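Phosphatidylglycerol lysyltransferase C-terminal domain-containing protein (Bacteroides thetaiotaomicron, PDB 2HQY) is of unknown function but binds coenzyme A and may transfer an acyl or aminoacyl group, as acetyltransferases and phosphatidylglycerol lysyltransferases do. Local coordinates at residues I217-F222 against E236-S241; E156-T161 against I210-G215; D13-F18 against D50-K55; M20-R25 against M66-G71. One frame throughout, in Å; residues are numbered along the deposited sequence.

Contact 1: residues I217-F222 against E236-S241; sequences IVAFTF and EKADTS
F220 and K237 stand side by side on one face of an antiparallel strand pair, their side chains running the same way. The lysine chain lies alongside the ring with its aliphatic part: K237 CB meets the ring obliquely, 3.9 Å from F220 CE2, and K237 CG lies near F220 CZ. The phenyl group reaches this place because CG sits between the backbone N and the carbonyl carbon (chi1 72°), turning the ring over the neighbouring strand. Beyond CG the lysine leads away, carrying NZ to a salt bridge with E190 and a cation-pi contact with W175, both residues of the coenzyme A site.

On the other face A219 CB and A238 CB touch at 3.8 Å, in a non-hydrogen-bonded pair. Next to them T221 and E236 also point the same way, and a water joins their polar ends, donating to T221 OG1 at 2.7 Å and to E236 OE1 at 2.6 Å. T221 OG1 is further bonded to V235 O, while E236 OE2 pairs with R266.

Between the faces, F220 and K237 exchange backbone bonds, N to O at 2.9 Å each way, and D239 N donates to V218 O. D239 then ends the pairing: S241 N donates to D239 OD1, closing an Asx turn, and S241 OG adds a second bond from the same face of the carboxylate. V218 and A219 together face L211 as a classic beta bulge. The whole is a beta hairpin that, through A238, lines the coenzyme A pocket, consistent with the acetyltransferase-like fold of the family.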
loop_
_atom_site.group_PDB
_atom_site.type_symbol
_atom_site.label_atom_id
_atom_site.label_comp_id
_atom_site.label_asym_id
_atom_site.label_seq_id
_atom_site.Cartn_x
_atom_site.Cartn_y
_atom_site.Cartn_z
ATOM N N ILE A 217 -24.515 -17.296 0.079
ATOM C CA ILE A 217 -24.240 -16.058 0.776
ATOM C C ILE A 217 -24.959 -14.891 0.097
ATOM O O ILE A 217 -24.927 -14.751 -1.148
ATOM C CB ILE A 217 -22.729 -15.770 0.887
ATOM C CG1 ILE A 217 -22.504 -14.476 1.676
ATOM C CG2 ILE A 217 -22.057 -15.701 -0.513
ATOM C CD1 ILE A 217 -20.994 -14.183 1.957
ATOM N N VAL A 218 -25.629 -14.078 0.902
ATOM C CA VAL A 218 -26.300 -12.890 0.379
ATOM C C VAL A 218 -25.879 -11.577 1.058
ATOM O O VAL A 218 -26.292 -10.510 0.636
ATOM C CB VAL A 218 -27.866 -13.001 0.426
ATOM C CG1 VAL A 218 -28.361 -14.144 -0.462
ATOM C CG2 VAL A 218 -28.397 -13.083 1.877
ATOM N N ALA A 219 -25.094 -11.654 2.131
ATOM C CA ALA A 219 -24.569 -10.438 2.776
ATOM C C ALA A 219 -23.409 -10.810 3.680
ATOM O O ALA A 219 -23.350 -11.950 4.145
ATOM C CB ALA A 219 -25.654 -9.740 3.602
ATOM N N PHE A 220 -22.488 -9.866 3.905
ATOM C CA PHE A 220 -21.517 -10.012 5.006
ATOM C C PHE A 220 -21.171 -8.638 5.569
ATOM O O PHE A 220 -21.426 -7.594 4.925
ATOM C CB PHE A 220 -20.260 -10.793 4.567
ATOM C CG PHE A 220 -19.352 -10.013 3.650
ATOM C CD1 PHE A 220 -18.317 -9.228 4.181
ATOM C CD2 PHE A 220 -19.541 -10.066 2.258
ATOM C CE1 PHE A 220 -17.475 -8.471 3.340
ATOM C CE2 PHE A 220 -18.690 -9.331 1.406
ATOM C CZ PHE A 220 -17.661 -8.522 1.968
ATOM N N THR A 221 -20.589 -8.639 6.758
ATOM C CA THR A 221 -20.239 -7.393 7.459
ATOM C C THR A 221 -19.113 -7.708 8.394
ATOM O O THR A 221 -19.015 -8.855 8.852
ATOM C CB THR A 221 -21.484 -6.810 8.225
ATOM O OG1 THR A 221 -21.181 -5.518 8.752
ATOM C CG2 THR A 221 -21.964 -7.730 9.354
ATOM N N PHE A 222 -18.252 -6.724 8.673
ATOM C CA PHE A 222 -17.222 -6.912 9.677
ATOM C C PHE A 222 -16.811 -5.574 10.288
ATOM O O PHE A 222 -17.131 -4.475 9.742
ATOM C CB PHE A 222 -16.011 -7.704 9.131
ATOM C CG PHE A 222 -15.271 -7.057 7.986
ATOM C CD1 PHE A 222 -14.450 -5.930 8.209
ATOM C CD2 PHE A 222 -15.274 -7.659 6.726
ATOM C CE1 PHE A 222 -13.693 -5.379 7.152
ATOM C CE2 PHE A 222 -14.538 -7.113 5.665
ATOM C CZ PHE A 222 -13.731 -5.983 5.885
ATOM N N GLU A 236 -20.196 -3.370 5.046
ATOM C CA GLU A 236 -21.437 -4.118 4.943
ATOM C C GLU A 236 -21.811 -4.235 3.469
ATOM O O GLU A 236 -21.957 -3.214 2.781
ATOM C CB GLU A 236 -22.528 -3.386 5.743
ATOM C CG GLU A 236 -23.759 -4.199 6.056
ATOM C CD GLU A 236 -24.770 -3.369 6.847
ATOM O OE1 GLU A 236 -24.936 -3.632 8.059
ATOM O OE2 GLU A 236 -25.348 -2.418 6.260
ATOM N N LYS A 237 -21.931 -5.464 2.959
ATOM C CA LYS A 237 -22.237 -5.710 1.545
ATOM C C LYS A 237 -23.353 -6.709 1.452
ATOM O O LYS A 237 -23.384 -7.677 2.212
ATOM C CB LYS A 237 -21.050 -6.311 0.777
ATOM C CG LYS A 237 -19.823 -5.447 0.665
ATOM C CD LYS A 237 -20.077 -4.288 -0.249
ATOM C CE LYS A 237 -18.798 -3.525 -0.447
ATOM N NZ LYS A 237 -19.114 -2.315 -1.216
ATOM N N ALA A 238 -24.264 -6.490 0.504
ATOM C CA ALA A 238 -25.356 -7.420 0.287
ATOM C C ALA A 238 -25.666 -7.561 -1.199
ATOM O O ALA A 238 -25.405 -6.637 -1.999
ATOM C CB ALA A 238 -26.601 -7.003 1.097
ATOM N N ASP A 239 -26.133 -8.757 -1.562
ATOM C CA ASP A 239 -26.685 -9.035 -2.892
ATOM C C ASP A 239 -27.964 -8.192 -2.989
ATOM O O ASP A 239 -28.882 -8.314 -2.167
ATOM C CB ASP A 239 -26.977 -10.542 -3.018
ATOM C CG ASP A 239 -27.560 -10.940 -4.364
ATOM O OD1 ASP A 239 -28.059 -10.086 -5.127
ATOM O OD2 ASP A 239 -27.552 -12.158 -4.643
ATOM N N THR A 240 -28.013 -7.320 -3.989
ATOM C CA THR A 240 -29.083 -6.315 -4.049
ATOM C C THR A 240 -30.456 -6.891 -4.422
ATOM O O THR A 240 -31.507 -6.306 -4.088
ATOM C CB THR A 240 -28.675 -5.109 -4.943
ATOM O OG1 THR A 240 -29.548 -3.999 -4.690
ATOM C CG2 THR A 240 -28.636 -5.477 -6.431
ATOM N N SER A 241 -30.451 -8.053 -5.074
ATOM C CA SER A 241 -31.706 -8.713 -5.431
ATOM C C SER A 241 -32.405 -9.379 -4.243
ATOM O O SER A 241 -33.472 -9.975 -4.407
ATOM C CB SER A 241 -31.486 -9.716 -6.566
ATOM O OG SER A 241 -30.553 -10.718 -6.197
HETATM O O HOH W 1 -23.454 -4.609 9.891
#

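Contact 2: residues E156-T161 against I210-G215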
loop_
_atom_site.group_PDB
_atom_site.type_symbol
_atom_site.label_atom_id
_atom_site.label_comp_id
_atom_site.label_asym_id
_atom_site.label_seq_id
_atom_site.Cartn_x
_atom_site.Cartn_y
_atom_site.Cartn_z
ATOM N N GLU A 156 -29.890 -18.227 7.380
ATOM C CA GLU A 156 -28.858 -18.626 8.323
ATOM C C GLU A 156 -27.828 -17.516 8.447
ATOM O O GLU A 156 -27.227 -17.111 7.439
ATOM C CB GLU A 156 -28.165 -19.928 7.889
ATOM C CG GLU A 156 -29.067 -21.206 7.965
ATOM C CD GLU A 156 -28.390 -22.473 7.418
ATOM O OE1 GLU A 156 -27.277 -22.406 6.873
ATOM O OE2 GLU A 156 -28.973 -23.553 7.521
ATOM N N TYR A 157 -27.661 -17.009 9.661
ATOM C CA TYR A 157 -26.575 -16.089 9.972
ATOM C C TYR A 157 -25.419 -16.867 10.604
ATOM O O TYR A 157 -25.619 -17.687 11.528
ATOM C CB TYR A 157 -27.054 -15.019 10.943
ATOM C CG TYR A 157 -25.957 -14.107 11.448
ATOM C CD1 TYR A 157 -25.605 -12.943 10.744
ATOM C CD2 TYR A 157 -25.276 -14.381 12.634
ATOM C CE1 TYR A 157 -24.599 -12.100 11.199
ATOM C CE2 TYR A 157 -24.249 -13.538 13.087
ATOM C CZ TYR A 157 -23.915 -12.406 12.356
ATOM O OH TYR A 157 -22.921 -11.577 12.835
ATOM N N THR A 158 -24.217 -16.620 10.111
ATOM C CA THR A 158 -23.014 -17.236 10.649
ATOM C C THR A 158 -21.944 -16.177 10.911
ATOM O O THR A 158 -21.854 -15.193 10.140
ATOM C CB THR A 158 -22.416 -18.278 9.672
ATOM O OG1 THR A 158 -22.360 -17.720 8.351
ATOM C CG2 THR A 158 -23.228 -19.579 9.660
ATOM N N PRO A 159 -21.109 -16.382 11.960
ATOM C CA PRO A 159 -19.942 -15.534 12.127
ATOM C C PRO A 159 -18.970 -15.767 10.968
ATOM O O PRO A 159 -18.989 -16.839 10.334
ATOM C CB PRO A 159 -19.316 -16.029 13.442
ATOM C CG PRO A 159 -20.414 -16.795 14.128
ATOM C CD PRO A 159 -21.212 -17.395 13.041
ATOM N N ILE A 160 -18.153 -14.774 10.673
ATOM C CA ILE A 160 -17.067 -14.986 9.724
ATOM C C ILE A 160 -15.994 -15.847 10.403
ATOM O O ILE A 160 -15.503 -15.512 11.486
ATOM C CB ILE A 160 -16.450 -13.667 9.178
ATOM C CG1 ILE A 160 -17.476 -12.913 8.298
ATOM C CG2 ILE A 160 -15.203 -13.987 8.348
ATOM C CD1 ILE A 160 -17.008 -11.534 7.810
ATOM N N THR A 161 -15.710 -17.000 9.795
ATOM C CA THR A 161 -14.662 -17.901 10.264
ATOM C C THR A 161 -13.683 -18.038 9.106
ATOM O O THR A 161 -14.009 -17.650 7.947
ATOM C CB THR A 161 -15.223 -19.309 10.580
ATOM O OG1 THR A 161 -15.952 -19.761 9.438
ATOM C CG2 THR A 161 -16.136 -19.266 11.799
ATOM N N ILE A 210 -22.171 -13.245 8.388
ATOM C CA ILE A 210 -22.578 -13.602 7.037
ATOM C C ILE A 210 -24.042 -14.055 7.090
ATOM O O ILE A 210 -24.451 -14.747 8.021
ATOM C CB ILE A 210 -21.710 -14.781 6.504
ATOM C CG1 ILE A 210 -20.246 -14.357 6.369
ATOM C CG2 ILE A 210 -22.212 -15.237 5.158
ATOM C CD1 ILE A 210 -19.281 -15.587 6.219
ATOM N N LEU A 211 -24.820 -13.615 6.110
ATOM C CA LEU A 211 -26.191 -14.040 5.937
ATOM C C LEU A 211 -26.262 -14.962 4.711
ATOM O O LEU A 211 -25.709 -14.640 3.640
ATOM C CB LEU A 211 -27.053 -12.781 5.744
ATOM C CG LEU A 211 -28.505 -12.826 6.176
ATOM C CD1 LEU A 211 -28.594 -13.126 7.687
ATOM C CD2 LEU A 211 -29.195 -11.517 5.765
ATOM N N HIS A 212 -26.922 -16.113 4.878
ATOM C CA HIS A 212 -27.191 -17.024 3.781
ATOM C C HIS A 212 -28.708 -17.182 3.601
ATOM O O HIS A 212 -29.462 -17.258 4.593
ATOM C CB HIS A 212 -26.607 -18.384 4.083
ATOM C CG HIS A 212 -25.157 -18.361 4.433
ATOM N ND1 HIS A 212 -24.699 -18.188 5.729
ATOM C CD2 HIS A 212 -24.063 -18.528 3.658
ATOM C CE1 HIS A 212 -23.377 -18.242 5.721
ATOM N NE2 HIS A 212 -22.968 -18.453 4.478
ATOM N N VAL A 213 -29.141 -17.185 2.343
ATOM C CA VAL A 213 -30.542 -17.465 1.988
ATOM C C VAL A 213 -30.539 -18.496 0.861
ATOM O O VAL A 213 -29.740 -18.401 -0.077
ATOM C CB VAL A 213 -31.291 -16.174 1.546
ATOM C CG1 VAL A 213 -32.663 -16.517 0.958
ATOM C CG2 VAL A 213 -31.469 -15.218 2.716
ATOM N N ASN A 214 -31.426 -19.482 0.971
ATOM C CA ASN A 214 -31.520 -20.574 0.005
ATOM C C ASN A 214 -30.165 -21.146 -0.420
ATOM O O ASN A 214 -29.934 -21.346 -1.604
ATOM C CB ASN A 214 -32.339 -20.131 -1.225
ATOM C CG ASN A 214 -33.754 -19.661 -0.862
ATOM O OD1 ASN A 214 -34.408 -20.195 0.051
ATOM N ND2 ASN A 214 -34.232 -18.658 -1.584
ATOM N N GLY A 215 -29.263 -21.362 0.546
ATOM C CA GLY A 215 -27.991 -22.036 0.305
ATOM C C GLY A 215 -26.812 -21.201 -0.207
ATOM O O GLY A 215 -25.735 -21.747 -0.451
#
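The imidazole of H212 meets E156 O at its edge and close to its plane, ND1 donating at 3.2 Å. This is one side chain's addition to an antiparallel pair of sheet strands, 156-159 against 207-213. The phenol ring of Y157, on the opposite face of the sheet, has L211 CD1 at its edge, the methyl being 4.1 Å from Y157 CB; helix 245-256 packs against the same tyrosine through F253 and R256.

E156 O is gripped twice, since H212 N also donates to it, at 2.8 Å. The ring N-H comes from well above the carbonyl plane, about 45° out of it, whereas the backbone N-H is only slightly tilted. H212 CG lies beside its own backbone N (chi1 -54°), which brings ND1 round to the oxygen already taken by that N-H. On the far side of the ring NE2 bonds E167, and the imidazole is thus held at both nitrogens.

E156 N and H212 O close the other half of this hydrogen-bonded pair, and T158 and I210 form the next one, with T158 N to I210 O at 2.8 Å. Past the last strand residue, I160 crosses I210 at about a right angle, the two CG1 atoms meeting at 3.7 Å.

Contact 3: residues D13-F18 against D50-K55; sequences DTITAF and DFLVFK
The carbonyl oxygen of I15 accepts the N-H of F18 at 2.9 Å (F18 N to I15 O), and the L52 CD2 methyl rests 3.8 Å from that same I15 O. No hydrogen bond crosses between helix and strand here; the contact is mostly apolar, with two backbone oxygens at its margins. L52 CB sits over one face of the F18 ring, 3.9 Å from its centroid and displaced toward the rim, a CH-pi contact. At the edge of that ring, and in its plane, F18 CE1 comes to 3.3 Å from D50 O.

L52 turns its CG away from its own backbone N (chi1 169°), sending both methyls toward the helix, CD2 going to F18 CB. In one of the two modelled conformers of I15, its CD1 meets L52 CD1 and its CG2 reaches the edge of the F54 ring, 3.9 Å from F54 CZ. A serine at F18 takes away the ring over L52 CB and would probably leave a gap between helix and strand beside D50 O.

F45 and V47 of strand 44-48 extend the same surface beneath I15 and F18. With segment 13-18 running at 116° to strand 51-55, the arrangement is helix-on-sheet packing over an antiparallel meander in the N-terminal part of the chain.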
loop_
_atom_site.group_PDB
_atom_site.type_symbol
_atom_site.label_atom_id
_atom_site.label_comp_id
_atom_site.label_asym_id
_atom_site.label_seq_id
_atom_site.Cartn_x
_atom_site.Cartn_y
_atom_site.Cartn_z
ATOM N N ASP A 13 -0.849 -4.450 19.051
ATOM C CA ASP A 13 -0.749 -4.212 20.511
ATOM C C ASP A 13 -0.297 -2.797 20.823
ATOM O O ASP A 13 -0.821 -2.153 21.745
ATOM C CB ASP A 13 0.192 -5.224 21.180
ATOM C CG ASP A 13 -0.375 -6.652 21.214
ATOM O OD1 ASP A 13 -1.567 -6.873 20.895
ATOM O OD2 ASP A 13 0.389 -7.579 21.568
ATOM N N THR A 14 0.687 -2.312 20.065
ATOM C CA THR A 14 1.247 -0.977 20.274
ATOM C C THR A 14 0.194 0.125 20.069
ATOM O O THR A 14 0.053 1.039 20.926
ATOM C CB THR A 14 2.460 -0.727 19.326
ATOM O OG1 THR A 14 3.533 -1.611 19.674
ATOM C CG2 THR A 14 2.961 0.743 19.403
ATOM N N ILE A 15 -0.531 0.030 18.952
ATOM C CA ILE A 15 -1.560 1.005 18.583
ATOM C C ILE A 15 -2.751 0.974 19.555
ATOM O O ILE A 15 -3.123 2.006 20.121
ATOM C CB ILE A 15 -2.088 0.787 17.121
ATOM C CG1 ILE A 15 -0.941 0.748 16.093
ATOM C CG2 ILE A 15 -3.134 1.837 16.764
ATOM C CD1 ILE A 15 0.011 1.943 16.102
ATOM N N THR A 16 -3.326 -0.211 19.743
ATOM C CA THR A 16 -4.551 -0.366 20.544
ATOM C C THR A 16 -4.321 -0.060 22.017
ATOM O O THR A 16 -5.271 0.277 22.733
ATOM C CB THR A 16 -5.239 -1.744 20.328
ATOM O OG1 THR A 16 -4.370 -2.786 20.776
ATOM C CG2 THR A 16 -5.587 -1.935 18.830
ATOM N N ALA A 17 -3.066 -0.123 22.467
ATOM C CA ALA A 17 -2.756 0.280 23.842
ATOM C C ALA A 17 -3.088 1.758 24.052
ATOM O O ALA A 17 -3.503 2.168 25.147
ATOM C CB ALA A 17 -1.306 0.014 24.166
ATOM N N PHE A 18 -2.875 2.549 23.003
ATOM C CA PHE A 18 -3.209 3.967 23.016
ATOM C C PHE A 18 -4.690 4.212 22.716
ATOM O O PHE A 18 -5.323 5.038 23.368
ATOM C CB PHE A 18 -2.352 4.738 21.983
ATOM C CG PHE A 18 -0.953 5.041 22.436
ATOM C CD1 PHE A 18 -0.665 6.231 23.105
ATOM C CD2 PHE A 18 0.090 4.156 22.161
ATOM C CE1 PHE A 18 0.634 6.516 23.553
ATOM C CE2 PHE A 18 1.396 4.433 22.592
ATOM C CZ PHE A 18 1.672 5.620 23.288
ATOM N N ASP A 50 5.142 10.301 24.567
ATOM C CA ASP A 50 3.934 9.618 25.122
ATOM C C ASP A 50 2.608 9.779 24.297
ATOM O O ASP A 50 1.496 9.492 24.787
ATOM C CB ASP A 50 3.686 10.017 26.583
ATOM C CG ASP A 50 4.768 9.483 27.553
ATOM O OD1 ASP A 50 5.142 8.292 27.447
ATOM O OD2 ASP A 50 5.223 10.245 28.440
ATOM N N PHE A 51 2.719 10.246 23.063
ATOM C CA PHE A 51 1.555 10.261 22.170
ATOM C C PHE A 51 1.767 9.306 21.003
ATOM O O PHE A 51 2.902 9.100 20.554
ATOM C CB PHE A 51 1.358 11.636 21.562
ATOM C CG PHE A 51 0.897 12.692 22.519
ATOM C CD1 PHE A 51 -0.457 13.007 22.621
ATOM C CD2 PHE A 51 1.832 13.445 23.237
ATOM C CE1 PHE A 51 -0.907 14.054 23.463
ATOM C CE2 PHE A 51 1.419 14.484 24.074
ATOM C CZ PHE A 51 0.035 14.789 24.190
ATOM N N LEU A 52 0.659 8.795 20.479
ATOM C CA LEU A 52 0.651 8.007 19.252
ATOM C C LEU A 52 0.314 8.979 18.128
ATOM O O LEU A 52 -0.733 9.644 18.177
ATOM C CB LEU A 52 -0.411 6.915 19.347
ATOM C CG LEU A 52 -0.739 6.156 18.059
ATOM C CD1 LEU A 52 0.503 5.506 17.479
ATOM C CD2 LEU A 52 -1.851 5.135 18.336
ATOM N N VAL A 53 1.170 9.060 17.121
ATOM C CA VAL A 53 0.943 9.979 15.985
ATOM C C VAL A 53 0.981 9.264 14.631
ATOM O O VAL A 53 1.736 8.326 14.470
ATOM C CB VAL A 53 1.968 11.145 16.045
ATOM C CG1 VAL A 53 1.722 11.999 17.310
ATOM C CG2 VAL A 53 3.405 10.607 16.084
ATOM N N PHE A 54 0.145 9.687 13.680
ATOM C CA PHE A 54 0.055 9.038 12.356
ATOM C C PHE A 54 0.372 10.094 11.305
ATOM O O PHE A 54 0.107 11.288 11.523
ATOM C CB PHE A 54 -1.326 8.446 12.103
ATOM C CG PHE A 54 -1.671 7.283 12.998
ATOM C CD1 PHE A 54 -1.231 5.996 12.689
ATOM C CD2 PHE A 54 -2.405 7.482 14.165
ATOM C CE1 PHE A 54 -1.543 4.889 13.527
ATOM C CE2 PHE A 54 -2.726 6.386 15.019
ATOM C CZ PHE A 54 -2.289 5.091 14.697
ATOM N N LYS A 55 0.974 9.642 10.200
ATOM C CA LYS A 55 1.372 10.498 9.066
ATOM C C LYS A 55 0.868 9.787 7.806
ATOM O O LYS A 55 1.101 8.560 7.655
ATOM C CB LYS A 55 2.887 10.658 9.068
ATOM C CG LYS A 55 3.529 11.394 7.891
ATOM C CD LYS A 55 5.031 11.467 8.149
ATOM C CE LYS A 55 5.796 12.328 7.117
ATOM N NZ LYS A 55 7.277 12.348 7.459
#

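Contact 4: residues M20-R25 against M66-G71; sequences MKSDRR and MPVGNG
The loop linking helix 12-19 to helix 31-36 is tied to the end of strand 61-69 chiefly by R24, which uses one edge of its guanidinium group to bond two successive carbonyls. R24 NH1 donates to M66 O at 2.8 Å, almost straight, with an N-H...O angle of 174°. Its neighbour R24 NH2 reaches P67 O at 3.0 Å along a more bent path. Both oxygens lie in the guanidinium plane, yet the nitrogens stand well out of the planes of the two carbonyls, so both bonds come from above those planes and not on lone pairs.

V68 CG2 covers one face of the guanidinium, 3.7 Å from R24 NH2, and M66 CB approaches R24 NH1 at 3.4 Å. The arginine chain folds at chi2 (-85°) and again at chi3, which swings its end down to the strand.

In the loop itself S22 forms an ST turn, its OG accepting from R24 N at 3.2 Å while also bonded to T19 O; this fixes the backbone from which the arginine sets out. S22 CB then packs on V68 CG1 at 3.9 Å. A leucine in place of R24 would probably leave the M66 and P67 carbonyls without these donors in a buried setting and free the loop to shift from the strand. L29 and M100 close round the arginine, L29 touching V68 and M100 touching M66 as well.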
loop_
_atom_site.group_PDB
_atom_site.type_symbol
_atom_site.label_atom_id
_atom_site.label_comp_id
_atom_site.label_asym_id
_atom_site.label_seq_id
_atom_site.Cartn_x
_atom_site.Cartn_y
_atom_site.Cartn_z
ATOM N N MET A 20 -7.487 2.222 22.743
ATOM C CA MET A 20 -8.609 1.648 23.484
ATOM C C MET A 20 -8.942 2.519 24.699
ATOM O O MET A 20 -10.109 2.763 24.973
ATOM C CB MET A 20 -8.403 0.168 23.863
ATOM C CG MET A 20 -8.490 -0.785 22.638
ATOM S SD MET A 20 -10.086 -0.873 21.781
ATOM C CE MET A 20 -11.096 -1.708 22.969
ATOM N N LYS A 21 -7.916 3.031 25.374
ATOM C CA LYS A 21 -8.128 3.823 26.586
ATOM C C LYS A 21 -8.543 5.260 26.292
ATOM O O LYS A 21 -8.897 5.999 27.218
ATOM C CB LYS A 21 -6.876 3.812 27.473
ATOM C CG LYS A 21 -5.702 4.576 26.917
ATOM C CD LYS A 21 -4.583 4.669 27.957
ATOM C CE LYS A 21 -3.259 5.120 27.325
ATOM N NZ LYS A 21 -3.129 6.603 27.062
ATOM N N SER A 22 -8.465 5.663 25.025
ATOM C CA SER A 22 -8.723 7.054 24.632
ATOM C C SER A 22 -10.218 7.323 24.566
ATOM O O SER A 22 -11.023 6.391 24.566
ATOM C CB SER A 22 -8.078 7.365 23.279
ATOM O OG SER A 22 -8.863 6.850 22.210
ATOM N N ASP A 23 -10.597 8.593 24.494
ATOM C CA ASP A 23 -12.008 8.895 24.279
ATOM C C ASP A 23 -12.316 9.244 22.821
ATOM O O ASP A 23 -13.341 9.827 22.507
ATOM C CB ASP A 23 -12.515 9.927 25.315
ATOM C CG ASP A 23 -12.868 9.259 26.671
ATOM O OD1 ASP A 23 -13.498 8.149 26.714
ATOM O OD2 ASP A 23 -12.503 9.844 27.710
ATOM N N ARG A 24 -11.429 8.816 21.928
ATOM C CA ARG A 24 -11.602 9.042 20.493
ATOM C C ARG A 24 -12.494 7.976 19.872
ATOM O O ARG A 24 -12.228 6.797 20.014
ATOM C CB ARG A 24 -10.226 9.045 19.828
ATOM C CG ARG A 24 -9.268 10.003 20.528
ATOM C CD ARG A 24 -9.429 11.416 20.013
ATOM N NE ARG A 24 -8.777 11.488 18.720
ATOM C CZ ARG A 24 -7.507 11.837 18.527
ATOM N NH1 ARG A 24 -7.025 11.821 17.295
ATOM N NH2 ARG A 24 -6.729 12.211 19.553
ATOM N N ARG A 25 -13.546 8.401 19.176
ATOM C CA ARG A 25 -14.509 7.465 18.611
ATOM C C ARG A 25 -14.478 7.393 17.081
ATOM O O ARG A 25 -15.252 6.659 16.466
ATOM C CB ARG A 25 -15.909 7.803 19.112
ATOM C CG ARG A 25 -16.005 7.753 20.621
ATOM C CD ARG A 25 -17.431 7.927 21.084
ATOM N NE ARG A 25 -17.977 9.241 20.751
ATOM C CZ ARG A 25 -19.258 9.585 20.918
ATOM N NH1 ARG A 25 -20.139 8.709 21.392
ATOM N NH2 ARG A 25 -19.668 10.806 20.594
ATOM N N MET A 66 -4.702 14.050 14.706
ATOM C CA MET A 66 -4.598 14.624 16.037
ATOM C C MET A 66 -3.913 13.562 16.927
ATOM O O MET A 66 -4.346 12.406 16.931
ATOM C CB MET A 66 -6.002 14.999 16.566
ATOM C CG MET A 66 -6.035 15.664 17.966
ATOM S SD MET A 66 -5.345 17.352 18.116
ATOM C CE MET A 66 -5.745 17.722 19.848
ATOM N N PRO A 67 -2.813 13.930 17.623
ATOM C CA PRO A 67 -2.114 12.992 18.507
ATOM C C PRO A 67 -3.036 12.335 19.526
ATOM O O PRO A 67 -3.908 12.995 20.106
ATOM C CB PRO A 67 -1.087 13.874 19.205
ATOM C CG PRO A 67 -0.794 14.967 18.169
ATOM C CD PRO A 67 -2.143 15.252 17.601
ATOM N N VAL A 68 -2.833 11.040 19.723
ATOM C CA VAL A 68 -3.617 10.269 20.676
ATOM C C VAL A 68 -2.770 10.045 21.926
ATOM O O VAL A 68 -1.679 9.481 21.864
ATOM C CB VAL A 68 -4.049 8.898 20.088
ATOM C CG1 VAL A 68 -4.881 8.113 21.091
ATOM C CG2 VAL A 68 -4.863 9.097 18.802
ATOM N N GLY A 69 -3.298 10.469 23.065
ATOM C CA GLY A 69 -2.623 10.241 24.350
ATOM C C GLY A 69 -2.720 11.440 25.256
ATOM O O GLY A 69 -3.500 12.360 25.019
ATOM N N ASN A 70 -1.913 11.416 26.308
ATOM C CA ASN A 70 -1.929 12.492 27.285
ATOM C C ASN A 70 -0.505 12.955 27.464
ATOM O O ASN A 70 0.422 12.153 27.539
ATOM C CB ASN A 70 -2.532 11.985 28.594
ATOM C CG ASN A 70 -3.991 11.565 28.430
ATOM O OD1 ASN A 70 -4.904 12.394 28.506
ATOM N ND2 ASN A 70 -4.212 10.280 28.177
ATOM N N GLY A 71 -0.307 14.246 27.490
ATOM C CA GLY A 71 1.027 14.726 27.745
ATOM C C GLY A 71 1.102 16.144 27.314
ATOM O O GLY A 71 0.097 16.870 27.336
#

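The four contacts fall into two groups whose centres are 33 to 36 Å apart. Contacts 1 and 2 are linked because strand 207-213 of contact 2 and strand 216-227 of contact 1 are antiparallel neighbours, probably bonded from V218 N to L211 O; contact 1 is buried beside the coenzyme A pocket, whereas contact 2 is partly exposed and farther from the cofactor. Contacts 3 and 4 lie far from the annotated sites and meet where strands 51-58 and 61-69 run side by side, probably through a bond from L52 N to V68 O. Backbone bonds dominate the first group. In the second, contact 3 is buried and mostly apolar, while contact 4, partly open, depends on one arginine's polar bonds to carbonyls.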